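Local atomic coordinates of type I site-specific restriction-modification system, R (Restriction) subunit (Vibrio vulnificus, PDB entry 3H1T), a protein that is a putative motor and restriction subunit of a type I restriction enzyme, probably binding DNA and hydrolysing ATP to drive translocation. Residues His377-Glu382 and Asp578-Asp583. Numbering follows the deposited sequence.
Sequences HRVISE and DEVVID
The backbone oxygen of I582 takes the N-H of E382 at 2.7 Å and closes a run of five parallel-strand hydrogen bonds. Upstream, R378 N reaches D578 O, R378 O receives V580 N, I380 N reaches V580 O and I380 O receives I582 N (2.8 Å), so R378 and I380 use both N-H and C=O towards the partner strand. CA-H groups of V379 and S381 lean on the same carbonyls of V580 and I582.

At the H377 end of this stretch a side-chain bond joins the strands. H377 ND1 donates to the syn lone pair of D578 OD1 (2.9 Å), an almost straight bond at 179°. Ring and carboxylate lie nearly coplanar, 17° apart; D578 has CG between its backbone N and carbonyl carbon (chi1 43°), which carries the carboxylate to the ring edge. NE2, across the ring, has a weak bond to N553 on the next strand.

On this same face V379 CG2 meets V580 CG2 at 3.8 Å, while its CG1 branch rests on I582 CG1; H428 of helix 422-436 packs over V379 and I582. The other face carries R378 and E579, whose oppositely charged ends come together although their exact spacing is doubtful, then I380 CG2 beside V581 CG2 (3.8 Å). V581 CG1 touches E382 CA at 3.6 Å.

Strand 374-381 sits between 552-556 and 576-582 in the parallel part of the sheet of the helicase C-terminal, RecA-like domain. Backbone bonds zip the two strands together, and the in-plane carboxylate probably fixes the H377 ring; with acceptors at both ring nitrogens, the one at NE2 weak, a protonated imidazolium would be favoured.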
loop_
_atom_site.group_PDB
_atom_site.type_symbol
_atom_site.label_atom_id
_atom_site.label_comp_id
_atom_site.label_asym_id
_atom_site.label_seq_id
_atom_site.Cartn_x
_atom_site.Cartn_y
_atom_site.Cartn_z
ATOM N N HIS A 377 -2.441 12.280 -19.211
ATOM C CA HIS A 377 -2.333 13.126 -20.390
ATOM C C HIS A 377 -1.518 12.289 -21.351
ATOM O O HIS A 377 -0.295 12.190 -21.222
ATOM C CB HIS A 377 -1.592 14.424 -20.072
ATOM C CG HIS A 377 -2.213 15.226 -18.971
ATOM N ND1 HIS A 377 -3.526 15.641 -19.002
ATOM C CD2 HIS A 377 -1.698 15.697 -17.811
ATOM C CE1 HIS A 377 -3.793 16.335 -17.909
ATOM N NE2 HIS A 377 -2.700 16.385 -17.170
ATOM N N ARG A 378 -2.209 11.634 -22.275
ATOM C CA ARG A 378 -1.584 10.786 -23.278
ATOM C C ARG A 378 -1.178 11.737 -24.410
ATOM O O ARG A 378 -1.974 12.581 -24.842
ATOM C CB ARG A 378 -2.612 9.747 -23.751
ATOM C CG ARG A 378 -2.070 8.551 -24.507
ATOM C CD ARG A 378 -2.784 7.253 -24.085
ATOM N NE ARG A 378 -4.211 7.423 -23.813
ATOM C CZ ARG A 378 -5.105 7.787 -24.728
ATOM N NH1 ARG A 378 -4.719 8.016 -25.977
ATOM N NH2 ARG A 378 -6.385 7.939 -24.400
ATOM N N VAL A 379 0.065 11.632 -24.865
ATOM C CA VAL A 379 0.542 12.489 -25.936
ATOM C C VAL A 379 1.052 11.651 -27.085
ATOM O O VAL A 379 2.037 10.929 -26.933
ATOM C CB VAL A 379 1.690 13.382 -25.471
ATOM C CG1 VAL A 379 2.051 14.365 -26.580
ATOM C CG2 VAL A 379 1.286 14.108 -24.207
ATOM N N ILE A 380 0.392 11.728 -28.233
ATOM C CA ILE A 380 0.843 10.949 -29.366
ATOM C C ILE A 380 1.394 11.844 -30.474
ATOM O O ILE A 380 0.921 12.966 -30.714
ATOM C CB ILE A 380 -0.295 10.055 -29.944
ATOM C CG1 ILE A 380 0.274 9.128 -31.022
ATOM C CG2 ILE A 380 -1.371 10.916 -30.591
ATOM C CD1 ILE A 380 1.257 8.100 -30.512
ATOM N N SER A 381 2.421 11.340 -31.144
ATOM C CA SER A 381 3.053 12.071 -32.230
ATOM C C SER A 381 2.170 12.000 -33.486
ATOM O O SER A 381 1.644 10.934 -33.836
ATOM C CB SER A 381 4.442 11.485 -32.502
ATOM O OG SER A 381 5.234 11.484 -31.318
ATOM N N GLU A 382 2.017 13.140 -34.159
ATOM C CA GLU A 382 1.186 13.247 -35.360
ATOM C C GLU A 382 1.386 12.157 -36.402
ATOM O O GLU A 382 0.417 11.664 -36.982
ATOM C CB GLU A 382 1.415 14.594 -36.035
ATOM C CG GLU A 382 0.344 15.000 -37.022
ATOM C CD GLU A 382 0.710 16.280 -37.746
ATOM O OE1 GLU A 382 1.793 16.836 -37.448
ATOM O OE2 GLU A 382 -0.076 16.730 -38.613
ATOM N N ASP A 578 -7.052 12.467 -20.930
ATOM C CA ASP A 578 -7.159 13.001 -22.272
ATOM C C ASP A 578 -5.924 12.678 -23.086
ATOM O O ASP A 578 -4.909 12.231 -22.559
ATOM C CB ASP A 578 -7.457 14.512 -22.287
ATOM C CG ASP A 578 -6.651 15.296 -21.276
ATOM O OD1 ASP A 578 -5.437 15.046 -21.126
ATOM O OD2 ASP A 578 -7.242 16.195 -20.642
ATOM N N GLU A 579 -6.040 12.897 -24.384
ATOM C CA GLU A 579 -4.997 12.602 -25.338
ATOM C C GLU A 579 -4.828 13.804 -26.255
ATOM O O GLU A 579 -5.808 14.456 -26.617
ATOM C CB GLU A 579 -5.440 11.363 -26.111
ATOM C CG GLU A 579 -4.692 11.061 -27.361
ATOM C CD GLU A 579 -5.444 10.080 -28.226
ATOM O OE1 GLU A 579 -5.824 9.007 -27.715
ATOM O OE2 GLU A 579 -5.654 10.379 -29.418
ATOM N N VAL A 580 -3.586 14.121 -26.595
ATOM C CA VAL A 580 -3.323 15.241 -27.485
ATOM C C VAL A 580 -2.344 14.794 -28.552
ATOM O O VAL A 580 -1.495 13.933 -28.306
ATOM C CB VAL A 580 -2.717 16.456 -26.728
ATOM C CG1 VAL A 580 -3.738 17.043 -25.777
ATOM C CG2 VAL A 580 -1.473 16.029 -25.990
ATOM N N VAL A 581 -2.493 15.343 -29.753
ATOM C CA VAL A 581 -1.602 15.015 -30.855
ATOM C C VAL A 581 -0.536 16.094 -30.909
ATOM O O VAL A 581 -0.806 17.278 -30.695
ATOM C CB VAL A 581 -2.372 14.955 -32.172
ATOM C CG1 VAL A 581 -1.404 14.787 -33.337
ATOM C CG2 VAL A 581 -3.335 13.783 -32.136
ATOM N N ILE A 582 0.687 15.701 -31.199
ATOM C CA ILE A 582 1.763 16.671 -31.195
ATOM C C ILE A 582 2.607 16.538 -32.461
ATOM O O ILE A 582 2.762 15.425 -32.972
ATOM C CB ILE A 582 2.566 16.429 -29.874
ATOM C CG1 ILE A 582 2.103 17.430 -28.817
ATOM C CG2 ILE A 582 4.038 16.367 -30.127
ATOM C CD1 ILE A 582 3.001 18.620 -28.648
ATOM N N ASP A 583 3.116 17.655 -32.988
ATOM C CA ASP A 583 3.935 17.601 -34.211
ATOM C C ASP A 583 5.391 17.295 -33.895
ATOM O O ASP A 583 5.745 17.088 -32.735
ATOM C CB ASP A 583 3.849 18.912 -35.031
ATOM C CG ASP A 583 4.491 20.116 -34.327
ATOM O OD1 ASP A 583 5.350 19.925 -33.438
ATOM O OD2 ASP A 583 4.149 21.271 -34.685
HETATM O O HOH W 1 6.756 14.547 -32.032
#